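Local coordinates for beta-hexosaminidase (Neisseria gonorrhoeae, PDB 6JTJ), which probably cleaves terminal beta-1,4-linked N-acetylglucosamine from peptide-linked peptidoglycan fragments during recycling of the bacterial cell wall, at residues 102-107 / 112-117; 211-216 / 274-279; 129-134 / 181-186; 195-200 / 245-250. All coordinates share one frame; numbering follows the deposited sequence.

Contact 1 (102-107 / 112-117); sequences IAVDHE and QRFIEG. With NAG (2-acetamido-2-deoxy-beta-D-glucopyranose), chain I.
Asp105 and Arg113 run side by side toward the bound N-acetylglucosamine and meet in a salt bridge, Arg113 NH2 to Asp105 OD2 2.9 Å. The guanidinium nitrogen comes down on this oxygen from above the carboxylate plane, the two flat groups standing nearly perpendicular. Asp105 OD2 also accepts from the sugar O6 at 2.7 Å and OD1 from the sugar O4, so one carboxylate reads two hydroxyls. A water bound to Asp105 N, Asp105 OD2 and Arg113 NE ties the pair together, and the bend at chi2 of Arg113 (-47°) lays a face of its guanidinium against Asp105 O. Glu219 and Asp221 of the second subunit pair with the same guanidinium; Asp221 is predicted to matter for catalysis, consistent with a pocket completed across the dimer.

Behind this first shell, His106 NE2 accepts from Phe114 N (3.1 Å), fixing the backbone that follows Arg113. Gln112 CG lies over one face of the imidazole, 3.7 Å from its centroid, while the His106 edge is directed at the Phe114 face in an offset edge-to-face pair, planes 62° apart. Val104 CG2 rests on Arg113 CG at 3.5 Å and on Phe114 CZ at 3.7 Å. The contact lies at the end of strand 101-108 in the TIM-barrel domain; this strand pairs with strands 69-74 and 161-162, and helix 136-155 packs Leu150 and Leu154 against His106 and Leu154 against Phe114.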
# COMPACT_ATOMS: atom_id res chain seq x y z
N ILE C 102 -12.05 22.02 -1.59
CA ILE C 102 -12.13 20.75 -2.29
C ILE C 102 -10.72 20.25 -2.61
O ILE C 102 -9.91 20.97 -3.22
CB ILE C 102 -12.94 20.89 -3.61
CG1 ILE C 102 -14.33 21.48 -3.31
CG2 ILE C 102 -13.06 19.54 -4.31
CD1 ILE C 102 -15.20 21.71 -4.54
N ALA C 103 -10.43 19.02 -2.21
CA ALA C 103 -9.12 18.42 -2.43
C ALA C 103 -9.21 17.08 -3.14
O ALA C 103 -10.28 16.48 -3.24
CB ALA C 103 -8.39 18.26 -1.11
N VAL C 104 -8.06 16.65 -3.66
CA VAL C 104 -7.91 15.35 -4.33
C VAL C 104 -6.46 14.88 -4.22
O VAL C 104 -5.55 15.68 -4.01
CB VAL C 104 -8.33 15.45 -5.82
CG1 VAL C 104 -7.30 16.24 -6.62
CG2 VAL C 104 -8.54 14.08 -6.43
N ASP C 105 -6.26 13.57 -4.31
CA ASP C 105 -4.94 12.96 -4.37
C ASP C 105 -4.46 12.86 -5.82
O ASP C 105 -4.69 11.85 -6.49
CB ASP C 105 -4.97 11.56 -3.74
CG ASP C 105 -5.29 11.57 -2.25
OD1 ASP C 105 -4.52 12.21 -1.51
OD2 ASP C 105 -6.27 10.92 -1.83
N HIS C 106 -3.81 13.92 -6.31
CA HIS C 106 -3.03 13.86 -7.55
C HIS C 106 -1.57 14.00 -7.21
O HIS C 106 -1.07 15.11 -7.03
CB HIS C 106 -3.44 14.93 -8.56
CG HIS C 106 -4.55 14.51 -9.47
ND1 HIS C 106 -4.70 15.01 -10.75
CD2 HIS C 106 -5.56 13.64 -9.30
CE1 HIS C 106 -5.74 14.45 -11.32
NE2 HIS C 106 -6.29 13.62 -10.46
N GLU C 107 -0.90 12.86 -7.10
CA GLU C 107 0.54 12.82 -6.90
C GLU C 107 1.23 12.60 -8.23
O GLU C 107 2.23 13.26 -8.53
CB GLU C 107 0.92 11.67 -5.97
CG GLU C 107 0.46 11.84 -4.54
CD GLU C 107 0.72 10.60 -3.69
OE1 GLU C 107 1.61 9.80 -4.03
OE2 GLU C 107 0.02 10.45 -2.67
N GLN C 112 -3.35 9.01 -9.10
CA GLN C 112 -3.95 10.08 -9.88
C GLN C 112 -5.41 9.71 -10.12
O GLN C 112 -5.70 8.80 -10.90
CB GLN C 112 -3.22 10.25 -11.22
CG GLN C 112 -3.82 11.37 -12.06
CD GLN C 112 -3.13 11.60 -13.39
OE1 GLN C 112 -2.01 11.16 -13.64
NE2 GLN C 112 -3.84 12.29 -14.28
N ARG C 113 -6.31 10.35 -9.39
CA ARG C 113 -7.73 9.97 -9.40
C ARG C 113 -8.39 10.15 -10.76
O ARG C 113 -9.14 9.29 -11.21
CB ARG C 113 -8.52 10.77 -8.36
CG ARG C 113 -8.05 10.64 -6.93
CD ARG C 113 -7.79 9.20 -6.50
NE ARG C 113 -7.38 9.17 -5.10
CZ ARG C 113 -6.61 8.23 -4.54
NH1 ARG C 113 -6.15 7.20 -5.24
NH2 ARG C 113 -6.29 8.34 -3.26
N PHE C 114 -8.09 11.26 -11.39
CA PHE C 114 -8.80 11.70 -12.58
C PHE C 114 -7.89 11.50 -13.78
O PHE C 114 -6.87 12.17 -13.91
CB PHE C 114 -9.21 13.19 -12.50
CG PHE C 114 -9.93 13.57 -11.25
CD1 PHE C 114 -10.72 12.68 -10.56
CD2 PHE C 114 -9.81 14.86 -10.76
CE1 PHE C 114 -11.39 13.07 -9.41
CE2 PHE C 114 -10.48 15.26 -9.61
CZ PHE C 114 -11.27 14.36 -8.93
N ILE C 115 -8.28 10.60 -14.68
CA ILE C 115 -7.43 10.22 -15.79
C ILE C 115 -7.91 10.84 -17.11
O ILE C 115 -7.18 11.61 -17.72
CB ILE C 115 -7.38 8.68 -15.92
CG1 ILE C 115 -6.77 8.08 -14.66
CG2 ILE C 115 -6.62 8.25 -17.16
CD1 ILE C 115 -5.35 8.52 -14.33
N GLU C 116 -9.13 10.51 -17.52
CA GLU C 116 -9.63 10.95 -18.83
C GLU C 116 -9.75 12.46 -18.92
O GLU C 116 -10.40 13.09 -18.09
CB GLU C 116 -10.98 10.30 -19.14
CG GLU C 116 -11.45 10.55 -20.57
CD GLU C 116 -12.91 10.20 -20.82
OE1 GLU C 116 -13.28 9.88 -21.98
OE2 GLU C 116 -13.70 10.26 -19.85
N GLY C 117 -9.10 13.05 -19.92
CA GLY C 117 -9.12 14.49 -20.12
C GLY C 117 -8.01 15.22 -19.39
O GLY C 117 -7.88 16.44 -19.53
C1 NAG I . -3.89 7.85 3.01
C2 NAG I . -2.70 7.91 2.04
C3 NAG I . -2.37 9.34 1.69
C4 NAG I . -3.62 10.10 1.24
C5 NAG I . -4.69 10.08 2.30
C6 NAG I . -6.00 10.66 1.77
C7 NAG I . -0.65 6.47 1.99
C8 NAG I . -1.01 6.11 0.61
N2 NAG I . -1.51 7.31 2.58
O1 NAG I . -4.52 6.59 2.95
O3 NAG I . -1.37 9.35 0.70
O4 NAG I . -3.32 11.42 0.87
O5 NAG I . -4.95 8.74 2.67
O6 NAG I . -6.56 9.92 0.71
O7 NAG I . 0.35 5.98 2.53
O HOH W 1 -8.10 11.55 -3.81

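Contact 2 (211-216 / 274-279); sequences HFPGHG and EIWLKQ. With NAG (2-acetamido-2-deoxy-beta-D-glucopyranose), chain I.
Pro213 presses its ring onto the indole of Trp276: CG stands 3.5 Å from the centroid of the six-membered ring, almost on its normal, a CH-pi contact over the face. CB of Pro213 reaches the rim of the same ring at Trp276 CZ3, also 3.5 Å away. The proline is thus a wedge in a corner, for its CB also lies 3.8 Å above the plane of the neighbouring Phe212 ring, over the centre. That corner is formed by two aromatic planes 87° apart, and the cis peptide between Phe212 and Pro213 folds the proline back into it.

The Phe212 ring edge reaches up to the helix backbone, beside the indole and Leu277. With CG anti to the backbone N (chi1 178°), the ring extends toward the helix and sets CE2 3.6 Å from Trp276 O. CE2 also approaches Trp276 CE3 at 4.0 Å, and Leu277 CD2 adds a looser touch.

The same segment carries His211 to the sugar: His211 NE2 and the O3 hydroxyl of N-acetylglucosamine share a nearly straight hydrogen bond (2.9 Å, 164°), while Asp168 holds His211 ND1. Strand 208-212 runs parallel to strand 254-257 in the barrel, Phe212 making backbone hydrogen bonds with Met256 and Ala258. Phe244 meets Phe212 edge-to-face, Tyr262 does so with Trp276, and Leu233 and Leu236 of helix 233-238 touch Trp276, Leu236 also Pro213.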
# COMPACT_ATOMS: atom_id res chain seq x y z
N HIS C 211 4.43 11.69 4.41
CA HIS C 211 3.50 11.52 5.53
C HIS C 211 4.31 11.75 6.78
O HIS C 211 5.17 10.96 7.12
CB HIS C 211 2.90 10.12 5.51
CG HIS C 211 2.25 9.76 4.22
ND1 HIS C 211 2.96 9.41 3.09
CD2 HIS C 211 0.94 9.71 3.87
CE1 HIS C 211 2.13 9.14 2.11
NE2 HIS C 211 0.90 9.32 2.55
N PHE C 212 4.04 12.86 7.46
CA PHE C 212 4.85 13.32 8.58
C PHE C 212 4.83 12.30 9.71
O PHE C 212 3.76 11.83 10.09
CB PHE C 212 4.29 14.64 9.12
CG PHE C 212 5.04 15.17 10.31
CD1 PHE C 212 6.18 15.95 10.13
CD2 PHE C 212 4.62 14.89 11.58
CE1 PHE C 212 6.89 16.42 11.20
CE2 PHE C 212 5.32 15.39 12.68
CZ PHE C 212 6.44 16.15 12.49
N PRO C 213 5.99 12.02 10.32
CA PRO C 213 7.32 12.55 10.12
C PRO C 213 8.22 11.74 9.17
O PRO C 213 9.44 11.99 9.12
CB PRO C 213 7.90 12.49 11.53
CG PRO C 213 7.33 11.22 12.06
CD PRO C 213 5.96 11.10 11.46
N GLY C 214 7.63 10.83 8.39
CA GLY C 214 8.38 10.06 7.39
C GLY C 214 7.98 8.61 7.36
O GLY C 214 8.18 7.89 8.33
N HIS C 215 7.40 8.19 6.25
CA HIS C 215 6.85 6.85 6.07
C HIS C 215 7.82 5.91 5.34
O HIS C 215 7.52 4.73 5.11
CB HIS C 215 5.56 6.98 5.25
CG HIS C 215 4.57 5.87 5.45
ND1 HIS C 215 4.89 4.54 5.29
CD2 HIS C 215 3.24 5.91 5.73
CE1 HIS C 215 3.81 3.80 5.50
NE2 HIS C 215 2.80 4.60 5.77
N GLY C 216 8.96 6.43 4.93
CA GLY C 216 9.83 5.69 4.04
C GLY C 216 10.56 4.48 4.59
O GLY C 216 11.02 3.63 3.83
N GLU C 274 0.47 13.93 20.53
CA GLU C 274 0.78 15.30 20.94
C GLU C 274 2.25 15.60 20.78
O GLU C 274 2.63 16.70 20.41
CB GLU C 274 0.43 15.53 22.41
CG GLU C 274 -1.04 15.61 22.71
CD GLU C 274 -1.32 16.05 24.14
OE1 GLU C 274 -0.66 15.52 25.07
OE2 GLU C 274 -2.19 16.92 24.35
N ILE C 275 3.07 14.62 21.10
CA ILE C 275 4.51 14.79 20.99
C ILE C 275 4.88 15.11 19.53
O ILE C 275 5.53 16.12 19.25
CB ILE C 275 5.26 13.55 21.53
CG1 ILE C 275 5.05 13.44 23.06
CG2 ILE C 275 6.74 13.63 21.22
CD1 ILE C 275 5.38 12.09 23.66
N TRP C 276 4.44 14.27 18.60
CA TRP C 276 4.75 14.50 17.19
C TRP C 276 4.16 15.80 16.68
O TRP C 276 4.84 16.58 16.01
CB TRP C 276 4.31 13.32 16.30
CG TRP C 276 5.26 12.19 16.32
CD1 TRP C 276 5.05 10.94 16.80
CD2 TRP C 276 6.60 12.21 15.84
NE1 TRP C 276 6.17 10.17 16.65
CE2 TRP C 276 7.15 10.94 16.08
CE3 TRP C 276 7.40 13.19 15.24
CZ2 TRP C 276 8.46 10.60 15.72
CZ3 TRP C 276 8.71 12.88 14.91
CH2 TRP C 276 9.22 11.58 15.13
N LEU C 277 2.89 16.04 16.97
CA LEU C 277 2.16 17.12 16.34
C LEU C 277 2.33 18.48 17.04
O LEU C 277 2.44 19.49 16.36
CB LEU C 277 0.68 16.75 16.21
CG LEU C 277 0.38 15.43 15.49
CD1 LEU C 277 -1.12 15.20 15.42
CD2 LEU C 277 0.99 15.41 14.09
N LYS C 278 2.35 18.50 18.36
CA LYS C 278 2.45 19.78 19.07
C LYS C 278 3.88 20.10 19.40
O LYS C 278 4.38 21.16 19.06
CB LYS C 278 1.60 19.77 20.34
CG LYS C 278 0.11 19.72 20.03
CD LYS C 278 -0.73 19.82 21.28
CE LYS C 278 -2.19 19.86 20.90
NZ LYS C 278 -3.07 19.62 22.06
N GLN C 279 4.55 19.17 20.04
CA GLN C 279 5.88 19.43 20.52
C GLN C 279 6.87 19.51 19.35
O GLN C 279 7.68 20.45 19.28
CB GLN C 279 6.23 18.37 21.58
CG GLN C 279 7.62 18.37 22.17
CD GLN C 279 7.84 17.24 23.18
OE1 GLN C 279 6.89 16.72 23.77
NE2 GLN C 279 9.10 16.86 23.36
C1 NAG I . -3.89 7.85 3.01
C2 NAG I . -2.70 7.91 2.04
C3 NAG I . -2.37 9.34 1.69
C4 NAG I . -3.62 10.10 1.24
C5 NAG I . -4.69 10.08 2.30
C6 NAG I . -6.00 10.66 1.77
C7 NAG I . -0.65 6.47 1.99
C8 NAG I . -1.01 6.11 0.61
N2 NAG I . -1.51 7.31 2.58
O1 NAG I . -4.52 6.59 2.95
O3 NAG I . -1.37 9.35 0.70
O4 NAG I . -3.32 11.42 0.87
O5 NAG I . -4.95 8.74 2.67
O6 NAG I . -6.56 9.92 0.71
O7 NAG I . 0.35 5.98 2.53

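Contact 3 (129-134 / 181-186)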
# COMPACT_ATOMS: atom_id res chain seq x y z
N GLN C 129 15.02 10.19 -10.79
CA GLN C 129 15.86 9.53 -11.78
C GLN C 129 16.50 10.57 -12.71
O GLN C 129 17.65 10.41 -13.11
CB GLN C 129 15.06 8.51 -12.58
CG GLN C 129 14.71 7.30 -11.75
CD GLN C 129 13.74 6.36 -12.45
OE1 GLN C 129 12.90 6.77 -13.26
NE2 GLN C 129 13.86 5.09 -12.14
N ILE C 130 15.74 11.60 -13.09
CA ILE C 130 16.28 12.72 -13.85
C ILE C 130 17.38 13.40 -13.04
O ILE C 130 18.42 13.76 -13.58
CB ILE C 130 15.20 13.74 -14.23
CG1 ILE C 130 14.22 13.13 -15.22
CG2 ILE C 130 15.82 14.98 -14.83
CD1 ILE C 130 12.99 13.96 -15.49
N TRP C 131 17.18 13.54 -11.74
CA TRP C 131 18.19 14.12 -10.86
C TRP C 131 19.50 13.34 -10.95
O TRP C 131 20.58 13.93 -11.14
CB TRP C 131 17.68 14.13 -9.41
CG TRP C 131 18.64 14.55 -8.35
CD1 TRP C 131 19.65 13.82 -7.84
CD2 TRP C 131 18.62 15.78 -7.61
NE1 TRP C 131 20.30 14.52 -6.85
CE2 TRP C 131 19.68 15.73 -6.70
CE3 TRP C 131 17.82 16.92 -7.66
CZ2 TRP C 131 19.96 16.77 -5.82
CZ3 TRP C 131 18.11 17.97 -6.78
CH2 TRP C 131 19.16 17.87 -5.88
N ASP C 132 19.42 12.02 -10.80
CA ASP C 132 20.59 11.17 -10.86
C ASP C 132 21.29 11.21 -12.23
O ASP C 132 22.50 11.19 -12.29
CB ASP C 132 20.23 9.72 -10.54
CG ASP C 132 19.89 9.51 -9.09
OD1 ASP C 132 20.21 10.37 -8.25
OD2 ASP C 132 19.30 8.46 -8.78
N LYS C 133 20.51 11.26 -13.29
CA LYS C 133 21.03 11.10 -14.64
C LYS C 133 21.43 12.41 -15.32
O LYS C 133 22.51 12.50 -15.88
CB LYS C 133 19.98 10.40 -15.51
CG LYS C 133 20.54 9.88 -16.83
CD LYS C 133 19.43 9.66 -17.84
CE LYS C 133 20.04 9.13 -19.15
NZ LYS C 133 19.18 9.30 -20.36
N ASP C 134 20.54 13.40 -15.30
CA ASP C 134 20.78 14.69 -15.96
C ASP C 134 21.09 15.82 -14.99
O ASP C 134 21.32 16.94 -15.43
CB ASP C 134 19.56 15.09 -16.77
CG ASP C 134 19.20 14.07 -17.81
OD1 ASP C 134 20.04 13.21 -18.11
OD2 ASP C 134 18.07 14.14 -18.33
N SER C 181 7.88 8.14 -3.84
CA SER C 181 8.94 8.95 -3.26
C SER C 181 9.87 9.46 -4.37
O SER C 181 10.17 8.73 -5.32
CB SER C 181 9.73 8.13 -2.25
OG SER C 181 10.94 8.74 -1.91
N PHE C 182 10.32 10.72 -4.24
CA PHE C 182 11.23 11.32 -5.21
C PHE C 182 12.55 10.56 -5.29
O PHE C 182 13.05 10.34 -6.37
CB PHE C 182 11.58 12.76 -4.83
CG PHE C 182 10.50 13.77 -5.08
CD1 PHE C 182 10.20 14.19 -6.36
CD2 PHE C 182 9.80 14.32 -4.02
CE1 PHE C 182 9.22 15.14 -6.59
CE2 PHE C 182 8.83 15.27 -4.24
CZ PHE C 182 8.53 15.68 -5.53
N HIS C 183 13.10 10.19 -4.14
CA HIS C 183 14.50 9.81 -4.05
C HIS C 183 14.84 9.29 -2.64
O HIS C 183 14.10 9.52 -1.69
CB HIS C 183 15.35 11.07 -4.36
CG HIS C 183 16.72 10.77 -4.88
ND1 HIS C 183 17.80 10.56 -4.06
CD2 HIS C 183 17.19 10.71 -6.15
CE1 HIS C 183 18.87 10.35 -4.79
NE2 HIS C 183 18.53 10.43 -6.06
N ARG C 184 15.97 8.58 -2.53
CA ARG C 184 16.48 8.14 -1.23
C ARG C 184 17.04 9.28 -0.38
O ARG C 184 16.96 9.25 0.84
CB ARG C 184 17.60 7.12 -1.47
CG ARG C 184 18.21 6.54 -0.20
CD ARG C 184 19.43 5.67 -0.49
NE ARG C 184 19.94 5.07 0.76
CZ ARG C 184 19.50 3.94 1.32
NH1 ARG C 184 18.52 3.22 0.76
NH2 ARG C 184 20.04 3.51 2.46
N ASN C 185 17.57 10.29 -1.03
CA ASN C 185 18.45 11.26 -0.40
C ASN C 185 17.63 12.46 0.05
O ASN C 185 16.98 13.09 -0.77
CB ASN C 185 19.54 11.71 -1.39
CG ASN C 185 20.60 12.60 -0.74
OD1 ASN C 185 20.29 13.65 -0.16
ND2 ASN C 185 21.84 12.19 -0.82
N PRO C 186 17.68 12.79 1.33
CA PRO C 186 16.87 13.92 1.84
C PRO C 186 17.08 15.25 1.12
O PRO C 186 16.11 15.98 0.90
CB PRO C 186 17.28 14.02 3.31
CG PRO C 186 18.46 13.13 3.50
CD PRO C 186 18.39 12.09 2.42
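Asp132, near the end of helix 124-134, meets His183 in a His-carboxylate hydrogen bond on the protein surface, and the loop bearing the histidine runs into an N-cap at Asn185. This beta-alpha loop of the barrel joins strand 161-162 to helix 186-202. At its start Ser181 is buried: its OG bonds to Asp168 O and weakly accepts from His183 N, 3.4 Å away. Phe182 next packs its ring against Met124 and Leu127 of helix 124-134 and Leu192 of helix 186-202, so the loop has an apolar root beneath its polar contact.

His183 follows, with CG anti to the backbone N (chi1 -155°), which extends the imidazole toward the helix. There NE2 donates to Asp132 OD1 at 2.8 Å along a nearly straight line (170°), from the syn side but well out of the carboxylate plane. The two flat groups are strongly twisted, 74° between planes. Trp131 CD1 comes within 4.0 Å of His183 NE2, its indole packed in turn on Ala188 and Leu192. Past Arg184, Asn185 uses its OD1 to cap Glu187 N, with Pro186 opening the helix. With both imidazole nitrogens hydrogen-bonded, the ring's rotation is fixed: on the side away from Asp132, His183 ND1 accepts from Asn185 N at 3.1 Å, that donor lying in the ring plane.

Contact 4 (195-200 / 245-250); sequences ALQKGL and RIMSRE
Gln197 OE1 touches the terminal methyl of Met247 on the facing helix, CE lying 3.5 Å away, while its hydrogen bond goes to Ser207 OG. Gln197 leads with an extended chain, CG anti to the backbone N (chi1 174°), so that its amide spans the gap between helices whose nearest CA atoms, Gln197 and Met247, are 8.7 Å apart. Met247 approaches from the opposite direction but is bent at chi2 and chi3 (-78° and -77°), a curl that brings the thioether alongside the amide, with SD 4.0 Å from Gln197 NE2.

The other arm of the amide meets the end of the second helix. Gln197 NE2 lies 3.3 Å from Glu250 O, at an angle too poor for a hydrogen bond, and 3.9 Å from Glu250 CB, just where the chain leaves helical geometry. Contact between the two segments is thus van der Waals in kind.

It joins two helices of the outer layer of the barrel, 186-202 and 242-249. Met247 also packs on Ala193 and Leu194 of the former and on Met252, while Ala195 and Leu200 of helix 186-202 turn to helix 136-155.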
# COMPACT_ATOMS: atom_id res chain seq x y z
N ALA C 195 10.76 22.60 -5.75
CA ALA C 195 10.52 22.93 -7.16
C ALA C 195 9.12 22.56 -7.59
O ALA C 195 8.46 23.29 -8.36
CB ALA C 195 11.54 22.22 -8.04
N LEU C 196 8.65 21.39 -7.15
CA LEU C 196 7.27 21.01 -7.47
C LEU C 196 6.33 22.04 -6.87
O LEU C 196 5.35 22.44 -7.50
CB LEU C 196 6.95 19.62 -6.91
CG LEU C 196 5.56 19.10 -7.32
CD1 LEU C 196 5.62 18.30 -8.61
CD2 LEU C 196 4.98 18.22 -6.22
N GLN C 197 6.61 22.43 -5.63
CA GLN C 197 5.75 23.38 -4.89
C GLN C 197 5.59 24.72 -5.65
O GLN C 197 4.48 25.24 -5.75
CB GLN C 197 6.32 23.60 -3.48
CG GLN C 197 5.60 24.67 -2.66
CD GLN C 197 6.00 24.66 -1.21
OE1 GLN C 197 5.27 24.14 -0.36
NE2 GLN C 197 7.19 25.17 -0.91
N LYS C 198 6.68 25.22 -6.21
CA LYS C 198 6.63 26.45 -7.04
C LYS C 198 5.79 26.25 -8.29
O LYS C 198 5.01 27.13 -8.67
CB LYS C 198 8.04 26.87 -7.46
CG LYS C 198 8.84 27.48 -6.33
CD LYS C 198 10.19 28.02 -6.80
CE LYS C 198 11.12 28.16 -5.63
NZ LYS C 198 12.53 27.92 -6.04
N GLY C 199 5.90 25.07 -8.90
CA GLY C 199 5.03 24.72 -10.02
C GLY C 199 3.57 24.70 -9.65
O GLY C 199 2.71 25.23 -10.38
N LEU C 200 3.25 24.07 -8.51
CA LEU C 200 1.88 24.01 -8.03
C LEU C 200 1.32 25.42 -7.87
O LEU C 200 0.17 25.67 -8.22
CB LEU C 200 1.80 23.26 -6.67
CG LEU C 200 2.13 21.75 -6.66
CD1 LEU C 200 2.20 21.25 -5.23
CD2 LEU C 200 1.12 20.96 -7.46
N ARG C 245 10.88 20.02 7.48
CA ARG C 245 11.34 21.32 8.00
C ARG C 245 11.48 22.36 6.92
O ARG C 245 10.99 23.48 7.05
CB ARG C 245 12.69 21.18 8.68
CG ARG C 245 12.62 20.56 10.05
CD ARG C 245 13.99 20.78 10.69
NE ARG C 245 13.91 21.16 12.14
CZ ARG C 245 13.50 20.37 13.12
NH1 ARG C 245 13.16 19.12 12.87
NH2 ARG C 245 13.44 20.82 14.38
N ILE C 246 12.14 21.97 5.84
CA ILE C 246 12.45 22.89 4.76
C ILE C 246 11.15 23.32 4.06
O ILE C 246 10.97 24.51 3.76
CB ILE C 246 13.44 22.23 3.79
CG1 ILE C 246 14.79 22.02 4.50
CG2 ILE C 246 13.63 23.09 2.55
CD1 ILE C 246 15.79 21.11 3.78
N MET C 247 10.26 22.37 3.77
CA MET C 247 8.98 22.71 3.13
C MET C 247 8.12 23.61 4.02
O MET C 247 7.50 24.55 3.53
CB MET C 247 8.23 21.45 2.78
CG MET C 247 8.83 20.72 1.60
SD MET C 247 8.40 21.51 0.05
CE MET C 247 6.72 20.95 -0.18
N SER C 248 8.13 23.33 5.32
CA SER C 248 7.44 24.16 6.28
C SER C 248 7.96 25.60 6.19
O SER C 248 7.18 26.53 6.07
CB SER C 248 7.64 23.62 7.70
OG SER C 248 6.96 24.44 8.64
N ARG C 249 9.27 25.76 6.24
CA ARG C 249 9.90 27.08 6.14
C ARG C 249 9.49 27.80 4.88
O ARG C 249 9.27 28.99 4.90
CB ARG C 249 11.41 26.96 6.14
CG ARG C 249 12.09 28.10 6.86
CD ARG C 249 13.40 28.52 6.21
NE ARG C 249 14.30 27.39 5.94
CZ ARG C 249 14.77 27.03 4.74
NH1 ARG C 249 14.45 27.69 3.63
NH2 ARG C 249 15.59 25.98 4.65
N GLU C 250 9.36 27.06 3.78
CA GLU C 250 9.03 27.64 2.49
C GLU C 250 7.56 27.70 2.16
O GLU C 250 7.19 27.84 0.98
CB GLU C 250 9.79 26.90 1.39
CG GLU C 250 11.30 27.00 1.54
CD GLU C 250 11.80 28.43 1.44
OE1 GLU C 250 11.33 29.15 0.54
OE2 GLU C 250 12.62 28.83 2.31

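Overall arrangement
All four contacts fall within one glycosyl hydrolase family 3 domain. Contact 1 closes first along the chain and contact 3 next; contacts 4 and 2 then interleave, since helix 186-202 leads into strand 208-212 before either finds its later partner. Contacts 1 and 2 have centres 26 Å apart, on opposite sides of the chain's centre, yet both reach the same sheet and touch the same N-acetylglucosamine, gripping it from two strand ends. Contact 3 is at the surface; contact 4, partly buried, joins two helices of the barrel's helical layer, about 17 Å from contact 3 between centres. The sugar site is thus built on strand ends, whereas contacts 3 and 4 join helices and a loop away from the sugar.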